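Side-chain contacts in DNA photolyase (Agrobacterium tumefaciens, PDB 4U63), which probably uses light energy, gathered by a methenyltetrahydrofolate antenna and passed to FAD, to split cyclobutane pyrimidine dimers in ultraviolet-damaged DNA: residues A[44-49]-A[114-119]; A[262-267]-A[295-300]; A[417-422]-A[485-490]. All blocks are in the same frame, centred on the assembly; numbering follows the deposited sequence.

In the fold
The three contacts follow one another along the chain and run across the molecule from one end to the other. Interaction 1 belongs to the parallel-sheet domain, where helix 41-49 covers strand 114-118. Interaction 2 lies near the middle of the chain, its centre about 23 Å from that of interaction 1, and its side chains border the adenosine half of FAD; the nearest atoms of these two contacts are about 7 Å apart. Interaction 3 joins a loop to helix 480-495 on the far side of the chain's centre, about 31 Å from interaction 2 and 52 Å from interaction 1, centre to centre. Only interaction 2 belongs to the flavin pocket.

Interaction 1: A[44-49]-A[114-119]. With SO4 (sulfate ion), chain D; SO4 (sulfate ion), chain E.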
loop_
_atom_site.group_PDB
_atom_site.type_symbol
_atom_site.label_atom_id
_atom_site.label_comp_id
_atom_site.label_asym_id
_atom_site.label_seq_id
_atom_site.Cartn_x
_atom_site.Cartn_y
_atom_site.Cartn_z
ATOM N N LEU A 44 10.193 19.336 10.660
ATOM C CA LEU A 44 10.922 19.778 11.861
ATOM C C LEU A 44 12.205 20.524 11.513
ATOM O O LEU A 44 12.541 21.521 12.157
ATOM C CB LEU A 44 11.209 18.596 12.787
ATOM C CG LEU A 44 9.953 18.001 13.444
ATOM C CD1 LEU A 44 10.284 16.696 14.147
ATOM C CD2 LEU A 44 9.293 18.969 14.416
ATOM N N ALA A 45 12.914 20.052 10.488
ATOM C CA ALA A 45 14.080 20.772 9.971
ATOM C C ALA A 45 13.715 22.180 9.491
ATOM O O ALA A 45 14.448 23.142 9.744
ATOM C CB ALA A 45 14.728 19.988 8.841
ATOM N N ALA A 46 12.584 22.296 8.792
ATOM C CA ALA A 46 12.103 23.602 8.323
ATOM C C ALA A 46 11.805 24.541 9.505
ATOM O O ALA A 46 12.105 25.738 9.455
ATOM C CB ALA A 46 10.876 23.436 7.439
ATOM N N VAL A 47 11.228 23.994 10.570
ATOM C CA VAL A 47 10.950 24.786 11.774
ATOM C C VAL A 47 12.266 25.221 12.427
ATOM O O VAL A 47 12.416 26.380 12.816
ATOM C CB VAL A 47 10.055 24.015 12.771
ATOM C CG1 VAL A 47 9.933 24.754 14.104
ATOM C CG2 VAL A 47 8.678 23.811 12.170
ATOM N N GLU A 48 13.225 24.300 12.516
ATOM C CA GLU A 48 14.529 24.604 13.114
ATOM C C GLU A 48 15.284 25.652 12.299
ATOM O O GLU A 48 15.977 26.509 12.856
ATOM C CB GLU A 48 15.370 23.330 13.247
ATOM C CG GLU A 48 16.719 23.519 13.936
ATOM C CD GLU A 48 16.612 24.085 15.346
ATOM O OE1 GLU A 48 15.653 23.745 16.066
ATOM O OE2 GLU A 48 17.500 24.869 15.740
ATOM N N HIS A 49 15.140 25.569 10.979
ATOM C CA HIS A 49 15.727 26.531 10.045
ATOM C C HIS A 49 15.309 27.979 10.346
ATOM O O HIS A 49 16.096 28.909 10.172
ATOM C CB HIS A 49 15.305 26.133 8.626
ATOM C CG HIS A 49 15.767 27.062 7.552
ATOM N ND1 HIS A 49 15.150 28.266 7.288
ATOM C CD2 HIS A 49 16.770 26.946 6.651
ATOM C CE1 HIS A 49 15.763 28.855 6.277
ATOM N NE2 HIS A 49 16.751 28.078 5.876
ATOM N N THR A 114 16.598 27.122 1.128
ATOM C CA THR A 114 16.613 25.704 1.434
ATOM C C THR A 114 15.358 25.012 0.922
ATOM O O THR A 114 14.253 25.572 0.979
ATOM C CB THR A 114 16.742 25.479 2.969
ATOM O OG1 THR A 114 17.925 26.119 3.451
ATOM C CG2 THR A 114 16.798 23.989 3.340
ATOM N N VAL A 115 15.544 23.794 0.416
ATOM C CA VAL A 115 14.447 22.895 0.119
ATOM C C VAL A 115 14.685 21.636 0.932
ATOM O O VAL A 115 15.785 21.091 0.919
ATOM C CB VAL A 115 14.361 22.507 -1.367
ATOM C CG1 VAL A 115 13.155 21.597 -1.599
ATOM C CG2 VAL A 115 14.274 23.746 -2.250
ATOM N N VAL A 116 13.652 21.189 1.643
ATOM C CA VAL A 116 13.705 19.928 2.352
ATOM C C VAL A 116 12.611 18.980 1.882
ATOM O O VAL A 116 11.542 19.406 1.419
ATOM C CB VAL A 116 13.597 20.108 3.885
ATOM C CG1 VAL A 116 14.773 20.924 4.402
ATOM C CG2 VAL A 116 12.267 20.750 4.281
ATOM N N TRP A 117 12.896 17.693 2.003
ATOM C CA TRP A 117 11.912 16.659 1.780
ATOM C C TRP A 117 12.246 15.390 2.551
ATOM O O TRP A 117 13.372 15.189 3.001
ATOM C CB TRP A 117 11.753 16.345 0.282
ATOM C CG TRP A 117 12.989 15.825 -0.470
ATOM C CD1 TRP A 117 13.597 14.598 -0.328
ATOM C CD2 TRP A 117 13.706 16.503 -1.513
ATOM N NE1 TRP A 117 14.657 14.490 -1.206
ATOM C CE2 TRP A 117 14.746 15.643 -1.941
ATOM C CE3 TRP A 117 13.580 17.761 -2.120
ATOM C CZ2 TRP A 117 15.651 16.001 -2.952
ATOM C CZ3 TRP A 117 14.476 18.116 -3.124
ATOM C CH2 TRP A 117 15.502 17.236 -3.531
ATOM N N ASN A 118 11.237 14.549 2.709
ATOM C CA ASN A 118 11.428 13.225 3.254
ATOM C C ASN A 118 11.772 12.268 2.135
ATOM O O ASN A 118 11.127 12.266 1.078
ATOM C CB ASN A 118 10.180 12.784 3.997
ATOM C CG ASN A 118 9.949 13.619 5.234
ATOM O OD1 ASN A 118 10.837 13.725 6.083
ATOM N ND2 ASN A 118 8.786 14.230 5.340
ATOM N N ARG A 119 12.795 11.457 2.377
ATOM C CA ARG A 119 13.262 10.490 1.393
ATOM C C ARG A 119 12.142 9.536 1.016
ATOM O O ARG A 119 11.282 9.190 1.856
ATOM C CB ARG A 119 14.439 9.687 1.942
ATOM C CG ARG A 119 15.684 10.504 2.131
ATOM C CD ARG A 119 16.717 9.748 2.935
ATOM N NE ARG A 119 17.783 10.650 3.345
ATOM C CZ ARG A 119 18.609 10.444 4.367
ATOM N NH1 ARG A 119 18.511 9.348 5.128
ATOM N NH2 ARG A 119 19.543 11.351 4.636
HETATM S S SO4 D . 21.174 10.340 7.755
HETATM O O1 SO4 D . 21.501 10.914 6.437
HETATM O O2 SO4 D . 21.282 11.388 8.789
HETATM O O3 SO4 D . 22.135 9.261 8.057
HETATM O O4 SO4 D . 19.800 9.788 7.748
HETATM S S SO4 E . 20.954 14.568 2.284
HETATM O O1 SO4 E . 22.248 14.882 1.652
HETATM O O2 SO4 E . 20.446 15.716 3.054
HETATM O O3 SO4 E . 20.005 14.219 1.207
HETATM O O4 SO4 E . 21.124 13.429 3.211
#
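The imidazole of H49 meets the hydroxyl of T114 obliquely, squarely over neither a face nor an edge: OG1 of T114 lies 3.3 Å from NE2 of H49 and 3.5 Å from CD2. The two side chains lie side by side with their ends pointing contrary ways. With CG of H49 anti to the backbone N (chi1 177°), the ring is carried from the end of helix 41-49 across to the start of strand 114-118, where NE2 finds its stronger partner, OD1 of D113.

The second flat group, the guanidinium of R119, follows the strand and makes no contact with the helix; it meets sulfate ions, probably from the crystallisation liquor, along its edge. One sulfate is held by two nitrogens: NH2 reaches its O1 at 2.7 Å in a nearly straight bond (167°), while NH1 reaches its O4 at 3.0 Å. NH2 also donates to O4 of a second sulfate, and NE is tied to OG of S145.

Beyond the histidine the helix-strand packing is apolar and loose. CB of A46 stands 4.4 Å from CG2 of V116, and both residues also press on V29 of the neighbouring strand. Helix 41-49 connects the parallel strands 27-31 and 53-59, a beta-alpha-beta crossover as in other Rossmann-like sheets, and packs here on strand 114-118.

The carboxylate of D113 probably favours a proton on NE2 of H49. Near R119, one sulfate also meets R156 and the other K133 and R137, consistent with a cationic patch that attracts anions.

Interaction 2: A[262-267]-A[295-300]. With FAD (flavin-adenine dinucleotide), chain C; SO4 (sulfate ion), chain G; SO4 (sulfate ion), chain F.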
loop_
_atom_site.group_PDB
_atom_site.type_symbol
_atom_site.label_atom_id
_atom_site.label_comp_id
_atom_site.label_asym_id
_atom_site.label_seq_id
_atom_site.Cartn_x
_atom_site.Cartn_y
_atom_site.Cartn_z
ATOM N N PRO A 262 -3.160 1.752 3.854
ATOM C CA PRO A 262 -3.131 2.933 2.979
ATOM C C PRO A 262 -2.585 4.185 3.658
ATOM O O PRO A 262 -2.061 5.072 2.987
ATOM C CB PRO A 262 -4.597 3.124 2.597
ATOM C CG PRO A 262 -5.333 2.595 3.772
ATOM C CD PRO A 262 -4.545 1.410 4.239
ATOM N N HIS A 263 -2.705 4.247 4.983
ATOM C CA HIS A 263 -2.116 5.337 5.751
ATOM C C HIS A 263 -0.588 5.256 5.711
ATOM O O HIS A 263 0.075 6.266 5.561
ATOM C CB HIS A 263 -2.634 5.330 7.190
ATOM C CG HIS A 263 -4.102 5.582 7.295
ATOM N ND1 HIS A 263 -4.654 6.817 7.057
ATOM C CD2 HIS A 263 -5.134 4.763 7.611
ATOM C CE1 HIS A 263 -5.962 6.754 7.228
ATOM N NE2 HIS A 263 -6.278 5.517 7.564
ATOM N N LEU A 264 -0.054 4.045 5.835
ATOM C CA LEU A 264 1.396 3.806 5.732
ATOM C C LEU A 264 1.893 4.103 4.323
ATOM O O LEU A 264 2.929 4.752 4.148
ATOM C CB LEU A 264 1.750 2.368 6.152
ATOM C CG LEU A 264 1.802 2.117 7.662
ATOM C CD1 LEU A 264 1.752 0.631 7.974
ATOM C CD2 LEU A 264 3.046 2.737 8.283
ATOM N N ALA A 265 1.142 3.656 3.325
ATOM C CA ALA A 265 1.495 3.885 1.915
ATOM C C ALA A 265 1.559 5.373 1.569
ATOM O O ALA A 265 2.443 5.812 0.838
ATOM C CB ALA A 265 0.487 3.194 1.015
ATOM N N ALA A 266 0.606 6.139 2.096
ATOM C CA ALA A 266 0.524 7.586 1.852
ATOM C C ALA A 266 1.438 8.416 2.772
ATOM O O ALA A 266 1.514 9.637 2.620
ATOM C CB ALA A 266 -0.928 8.049 2.000
ATOM N N GLY A 267 2.114 7.761 3.725
ATOM C CA GLY A 267 2.998 8.434 4.675
ATOM C C GLY A 267 2.266 9.321 5.661
ATOM O O GLY A 267 2.822 10.318 6.155
ATOM N N LYS A 295 6.103 -8.213 13.047
ATOM C CA LYS A 295 6.568 -8.954 11.858
ATOM C C LYS A 295 5.918 -8.432 10.579
ATOM O O LYS A 295 6.583 -8.309 9.566
ATOM C CB LYS A 295 6.325 -10.455 11.988
ATOM C CG LYS A 295 7.337 -11.146 12.888
ATOM C CD LYS A 295 7.095 -12.647 12.969
ATOM C CE LYS A 295 8.170 -13.319 13.798
ATOM N NZ LYS A 295 7.854 -14.747 14.034
ATOM N N GLU A 296 4.623 -8.110 10.637
ATOM C CA GLU A 296 3.920 -7.616 9.454
ATOM C C GLU A 296 4.433 -6.242 9.017
ATOM O O GLU A 296 4.609 -5.993 7.820
ATOM C CB GLU A 296 2.407 -7.613 9.672
ATOM C CG GLU A 296 1.830 -8.996 9.956
ATOM C CD GLU A 296 2.286 -10.059 8.982
ATOM O OE1 GLU A 296 2.229 -9.816 7.751
ATOM O OE2 GLU A 296 2.694 -11.133 9.448
ATOM N N ILE A 297 4.700 -5.374 9.983
ATOM C CA ILE A 297 5.362 -4.091 9.714
ATOM C C ILE A 297 6.717 -4.336 9.013
ATOM O O ILE A 297 7.083 -3.633 8.070
ATOM C CB ILE A 297 5.567 -3.274 11.015
ATOM C CG1 ILE A 297 4.210 -2.890 11.647
ATOM C CG2 ILE A 297 6.405 -2.020 10.774
ATOM C CD1 ILE A 297 3.351 -2.003 10.771
ATOM N N VAL A 298 7.445 -5.344 9.485
ATOM C CA VAL A 298 8.743 -5.691 8.912
ATOM C C VAL A 298 8.612 -6.353 7.527
ATOM O O VAL A 298 9.541 -6.250 6.715
ATOM C CB VAL A 298 9.575 -6.512 9.921
ATOM C CG1 VAL A 298 10.855 -7.050 9.310
ATOM C CG2 VAL A 298 9.914 -5.628 11.131
ATOM N N TRP A 299 7.496 -7.018 7.236
ATOM C CA TRP A 299 7.247 -7.481 5.849
ATOM C C TRP A 299 7.210 -6.297 4.866
ATOM O O TRP A 299 7.734 -6.397 3.769
ATOM C CB TRP A 299 5.980 -8.333 5.714
ATOM C CG TRP A 299 6.206 -9.777 6.047
ATOM C CD1 TRP A 299 5.903 -10.404 7.209
ATOM C CD2 TRP A 299 6.821 -10.772 5.204
ATOM N NE1 TRP A 299 6.261 -11.725 7.151
ATOM C CE2 TRP A 299 6.837 -11.978 5.933
ATOM C CE3 TRP A 299 7.347 -10.762 3.903
ATOM C CZ2 TRP A 299 7.354 -13.163 5.413
ATOM C CZ3 TRP A 299 7.876 -11.953 3.389
ATOM C CH2 TRP A 299 7.872 -13.131 4.145
ATOM N N ARG A 300 6.615 -5.180 5.273
ATOM C CA ARG A 300 6.665 -3.951 4.457
ATOM C C ARG A 300 8.121 -3.510 4.229
ATOM O O ARG A 300 8.530 -3.231 3.093
ATOM C CB ARG A 300 5.819 -2.832 5.089
ATOM C CG ARG A 300 5.960 -1.462 4.430
ATOM C CD ARG A 300 4.956 -0.465 4.999
ATOM N NE ARG A 300 5.164 0.890 4.478
ATOM C CZ ARG A 300 6.033 1.784 4.950
ATOM N NH1 ARG A 300 6.814 1.515 6.006
ATOM N NH2 ARG A 300 6.120 2.976 4.372
HETATM P PA FAD C . -2.065 -5.692 9.141
HETATM O O1A FAD C . -2.241 -7.170 9.272
HETATM O O2A FAD C . -2.685 -4.801 10.165
HETATM O O5B FAD C . -0.487 -5.437 8.999
HETATM C C5B FAD C . 0.124 -4.200 9.385
HETATM C C4B FAD C . 0.948 -3.600 8.255
HETATM O O4B FAD C . 1.999 -4.478 7.857
HETATM C C3B FAD C . 0.151 -3.336 6.999
HETATM O O3B FAD C . -0.619 -2.126 7.090
HETATM C C2B FAD C . 1.237 -3.302 5.946
HETATM O O2B FAD C . 1.884 -2.028 5.897
HETATM C C1B FAD C . 2.217 -4.334 6.445
HETATM N N9A FAD C . 2.046 -5.672 5.835
HETATM C C8A FAD C . 1.284 -6.670 6.318
HETATM N N7A FAD C . 1.374 -7.771 5.544
HETATM C C5A FAD C . 2.233 -7.488 4.541
HETATM C C6A FAD C . 2.755 -8.216 3.381
HETATM N N6A FAD C . 2.374 -9.489 3.151
HETATM N N1A FAD C . 3.615 -7.556 2.573
HETATM C C2A FAD C . 3.984 -6.275 2.806
HETATM N N3A FAD C . 3.537 -5.558 3.858
HETATM C C4A FAD C . 2.673 -6.107 4.735
HETATM N N1 FAD C . 0.336 -4.343 0.980
HETATM C C2 FAD C . 0.432 -3.015 0.744
HETATM O O2 FAD C . 0.660 -2.274 1.726
HETATM N N3 FAD C . 0.294 -2.496 -0.502
HETATM C C4 FAD C . 0.053 -3.276 -1.586
HETATM O O4 FAD C . -0.059 -2.791 -2.742
HETATM C C4X FAD C . -0.075 -4.735 -1.397
HETATM N N5 FAD C . -0.342 -5.602 -2.418
HETATM C C5X FAD C . -0.425 -6.946 -2.193
HETATM C C6 FAD C . -0.667 -7.833 -3.234
HETATM C C7 FAD C . -0.767 -9.210 -3.013
HETATM C C7M FAD C . -1.033 -10.159 -4.160
HETATM C C8 FAD C . -0.620 -9.745 -1.642
HETATM C C8M FAD C . -0.713 -11.226 -1.343
HETATM C C9 FAD C . -0.383 -8.876 -0.610
HETATM C C9A FAD C . -0.273 -7.497 -0.809
HETATM N N10 FAD C . -0.033 -6.600 0.273
HETATM C C10 FAD C . 0.078 -5.227 -0.003
HETATM C "C1'" FAD C . 0.193 -7.069 1.646
HETATM C "C2'" FAD C . -0.969 -7.193 2.607
HETATM O "O2'" FAD C . -1.987 -8.008 2.016
HETATM C "C3'" FAD C . -1.513 -5.842 3.028
HETATM O "O3'" FAD C . -0.476 -5.018 3.554
HETATM C "C4'" FAD C . -2.595 -6.051 4.087
HETATM O "O4'" FAD C . -3.721 -6.684 3.484
HETATM C "C5'" FAD C . -2.997 -4.712 4.670
HETATM O "O5'" FAD C . -4.019 -4.848 5.668
HETATM P P FAD C . -3.720 -4.314 7.154
HETATM O O1P FAD C . -4.956 -4.496 7.964
HETATM O O2P FAD C . -3.171 -2.916 7.106
HETATM O O3P FAD C . -2.567 -5.321 7.642
HETATM S S SO4 G . 11.379 -15.861 14.679
HETATM O O1 SO4 G . 12.661 -15.126 14.599
HETATM O O2 SO4 G . 10.502 -15.234 15.698
HETATM O O3 SO4 G . 10.710 -15.822 13.362
HETATM O O4 SO4 G . 11.661 -17.267 15.052
HETATM S S SO4 F . 6.531 -18.073 12.276
HETATM O O1 SO4 F . 5.926 -18.324 10.951
HETATM O O2 SO4 F . 6.894 -16.647 12.394
HETATM O O3 SO4 F . 7.740 -18.903 12.436
HETATM O O4 SO4 F . 5.562 -18.428 13.329
HETATM O O HOH W 1 5.293 3.847 1.890
#
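CB of L264 sits over one face of the R300 guanidinium, 4.1 Å from NE, with no hydrogen bond passing directly between the residues. The arginine gets there by stretching out fully from CG to NE after leaving the backbone with CG anti to N (chi1 172°). On the way its CD runs past the ribose of FAD, 3.6 Å from O2B, and at the end NH1 is taken by the carbonyl of Q149. NH2 points to a water at the guanidinium edge, in its plane, 2.8 Å away. That water gives only a weak bond to O of L264, bridging the two helices where NH2 and the carbonyl are too far apart to meet directly.

The same carbonyl has another partner. The N-H of G267, which has positive phi, turns back to O of L264 in a Schellman motif that ends helix 261-265. This short helix and the long helix 287-309 both belong to the helical FAD-binding part of the photolyase, and L264, E296, I297, W299 and R300 are all pocket residues.

Farther out along the leucine, CD1 of L264 meets CD1 of I297, methyl to methyl, 4.2 Å apart. This pair lies alongside the adenosine ribose: CD1 of L264 comes within 3.4 Å of O2B, while CD1 of I297 touches C4B at 3.8 Å. One turn of the long helix faces the adenine as well. E296, its chain bent at chi2 (-49°), brings OE1 to 3.1 Å from N7A of FAD, and CB of W299 sits over the face of the six-membered ring of the base.

Interaction 3: A[417-422]-A[485-490]; sequences FRIFNP and ERALAA
CD2 of L488 is the bump that the loop 417-422 receives. It fits between F417 and I419, 3.8 Å from CA of F417 and 3.7 Å from CD1 of I419, so one methyl fills the hollow left between two residues whose side chains diverge. From the side chain of F417 only CB takes part, 3.9 Å from CD2 of L488. Its CG is set between the backbone N and the carbonyl carbon (chi1 60°), and that torsion swings the phenyl ring off, away from the helix. What L488 feels is therefore the backbone and CB, not an aromatic face.

The return bump is CD1 of I419. CB of I419 points toward helix 480-495, and CD1 lies in the shallow place made by A487 and L488, with CB of A487 at 3.9 Å. The small alanine lets the isoleucine come close to the helix, while the leucine beside it makes a raised wall. I419 and L488 lie alongside, pointing opposite ways. No hydrogen bond crosses here: the joint is a small interlocking of aliphatic groups, buried at I419 and A487 and more open toward F417.

The neighbouring helices hold the rest of the loop. I419 also packs on K374 and H375 of helix 362-375, and the carbonyl of R418 takes a bond from NZ of K374. Helix 480-495 is tied to the same place by NH2 of R486, which donates to O of H375. Further along, N421 is the N-cap of helix 422-429, and P422 packs against helices 345-357 and 362-375.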
loop_
_atom_site.group_PDB
_atom_site.type_symbol
_atom_site.label_atom_id
_atom_site.label_comp_id
_atom_site.label_asym_id
_atom_site.label_seq_id
_atom_site.Cartn_x
_atom_site.Cartn_y
_atom_site.Cartn_z
ATOM N N PHE A 417 4.664 -25.413 -8.212
ATOM C CA PHE A 417 3.918 -26.677 -8.186
ATOM C C PHE A 417 2.974 -26.856 -6.993
ATOM O O PHE A 417 2.131 -27.748 -7.019
ATOM C CB PHE A 417 4.866 -27.891 -8.304
ATOM C CG PHE A 417 5.896 -27.998 -7.205
ATOM C CD1 PHE A 417 5.543 -28.430 -5.927
ATOM C CD2 PHE A 417 7.235 -27.701 -7.458
ATOM C CE1 PHE A 417 6.491 -28.537 -4.922
ATOM C CE2 PHE A 417 8.191 -27.809 -6.456
ATOM C CZ PHE A 417 7.819 -28.228 -5.186
ATOM N N ARG A 418 3.119 -26.037 -5.951
ATOM C CA ARG A 418 2.143 -26.014 -4.854
ATOM C C ARG A 418 0.908 -25.235 -5.287
ATOM O O ARG A 418 0.939 -24.005 -5.336
ATOM C CB ARG A 418 2.712 -25.359 -3.606
ATOM C CG ARG A 418 3.532 -26.268 -2.731
ATOM C CD ARG A 418 3.757 -25.610 -1.386
ATOM N NE ARG A 418 4.600 -26.445 -0.552
ATOM C CZ ARG A 418 4.178 -27.501 0.147
ATOM N NH1 ARG A 418 2.895 -27.874 0.137
ATOM N NH2 ARG A 418 5.055 -28.192 0.868
ATOM N N ILE A 419 -0.168 -25.956 -5.594
ATOM C CA ILE A 419 -1.418 -25.361 -6.075
ATOM C C ILE A 419 -2.574 -25.879 -5.241
ATOM O O ILE A 419 -2.986 -27.028 -5.396
ATOM C CB ILE A 419 -1.700 -25.744 -7.535
ATOM C CG1 ILE A 419 -0.528 -25.373 -8.435
ATOM C CG2 ILE A 419 -2.993 -25.080 -8.018
ATOM C CD1 ILE A 419 -0.622 -25.979 -9.809
ATOM N N PHE A 420 -3.100 -25.053 -4.358
ATOM C CA PHE A 420 -4.261 -25.456 -3.570
ATOM C C PHE A 420 -5.544 -25.049 -4.227
ATOM O O PHE A 420 -5.607 -24.054 -4.958
ATOM C CB PHE A 420 -4.239 -24.855 -2.178
ATOM C CG PHE A 420 -3.013 -25.179 -1.418
ATOM C CD1 PHE A 420 -2.833 -26.435 -0.872
ATOM C CD2 PHE A 420 -2.032 -24.229 -1.254
ATOM C CE1 PHE A 420 -1.691 -26.737 -0.167
ATOM C CE2 PHE A 420 -0.887 -24.521 -0.554
ATOM C CZ PHE A 420 -0.717 -25.777 -0.011
ATOM N N ASN A 421 -6.566 -25.843 -3.926
ATOM C CA ASN A 421 -7.911 -25.587 -4.356
ATOM C C ASN A 421 -8.448 -24.391 -3.567
ATOM O O ASN A 421 -8.413 -24.402 -2.339
ATOM C CB ASN A 421 -8.772 -26.824 -4.101
ATOM C CG ASN A 421 -10.074 -26.800 -4.864
ATOM O OD1 ASN A 421 -10.602 -25.740 -5.180
ATOM N ND2 ASN A 421 -10.601 -27.983 -5.170
ATOM N N PRO A 422 -8.932 -23.349 -4.269
ATOM C CA PRO A 422 -9.587 -22.219 -3.597
ATOM C C PRO A 422 -10.725 -22.656 -2.676
ATOM O O PRO A 422 -10.974 -22.021 -1.660
ATOM C CB PRO A 422 -10.158 -21.396 -4.750
ATOM C CG PRO A 422 -9.402 -21.796 -5.958
ATOM C CD PRO A 422 -8.815 -23.147 -5.727
ATOM N N GLU A 485 -3.760 -29.503 -13.830
ATOM C CA GLU A 485 -2.992 -30.226 -14.866
ATOM C C GLU A 485 -2.354 -29.272 -15.871
ATOM O O GLU A 485 -1.201 -29.442 -16.261
ATOM C CB GLU A 485 -3.874 -31.212 -15.639
ATOM C CG GLU A 485 -4.309 -32.440 -14.868
ATOM C CD GLU A 485 -5.399 -33.218 -15.593
ATOM O OE1 GLU A 485 -5.477 -33.148 -16.837
ATOM O OE2 GLU A 485 -6.185 -33.900 -14.919
ATOM N N ARG A 486 -3.124 -28.273 -16.294
ATOM C CA ARG A 486 -2.643 -27.278 -17.250
ATOM C C ARG A 486 -1.474 -26.465 -16.690
ATOM O O ARG A 486 -0.493 -26.237 -17.383
ATOM C CB ARG A 486 -3.785 -26.348 -17.649
ATOM C CG ARG A 486 -3.446 -25.364 -18.755
ATOM C CD ARG A 486 -4.697 -24.652 -19.232
ATOM N NE ARG A 486 -5.311 -23.856 -18.167
ATOM C CZ ARG A 486 -6.465 -23.196 -18.281
ATOM N NH1 ARG A 486 -7.156 -23.220 -19.422
ATOM N NH2 ARG A 486 -6.933 -22.503 -17.245
ATOM N N ALA A 487 -1.584 -26.036 -15.435
ATOM C CA ALA A 487 -0.538 -25.228 -14.809
ATOM C C ALA A 487 0.752 -26.042 -14.633
ATOM O O ALA A 487 1.856 -25.550 -14.890
ATOM C CB ALA A 487 -1.022 -24.688 -13.477
ATOM N N LEU A 488 0.613 -27.289 -14.214
ATOM C CA LEU A 488 1.781 -28.148 -14.025
ATOM C C LEU A 488 2.421 -28.528 -15.368
ATOM O O LEU A 488 3.642 -28.652 -15.454
ATOM C CB LEU A 488 1.422 -29.377 -13.193
ATOM C CG LEU A 488 0.947 -29.062 -11.767
ATOM C CD1 LEU A 488 0.530 -30.336 -11.056
ATOM C CD2 LEU A 488 2.012 -28.328 -10.966
ATOM N N ALA A 489 1.609 -28.693 -16.412
ATOM C CA ALA A 489 2.157 -28.901 -17.763
ATOM C C ALA A 489 2.928 -27.660 -18.229
ATOM O O ALA A 489 3.973 -27.780 -18.859
ATOM C CB ALA A 489 1.057 -29.246 -18.755
ATOM N N ALA A 490 2.417 -26.468 -17.913
ATOM C CA ALA A 490 3.110 -25.222 -18.273
ATOM C C ALA A 490 4.426 -25.093 -17.517
ATOM O O ALA A 490 5.416 -24.619 -18.070
ATOM C CB ALA A 490 2.224 -24.012 -18.020
#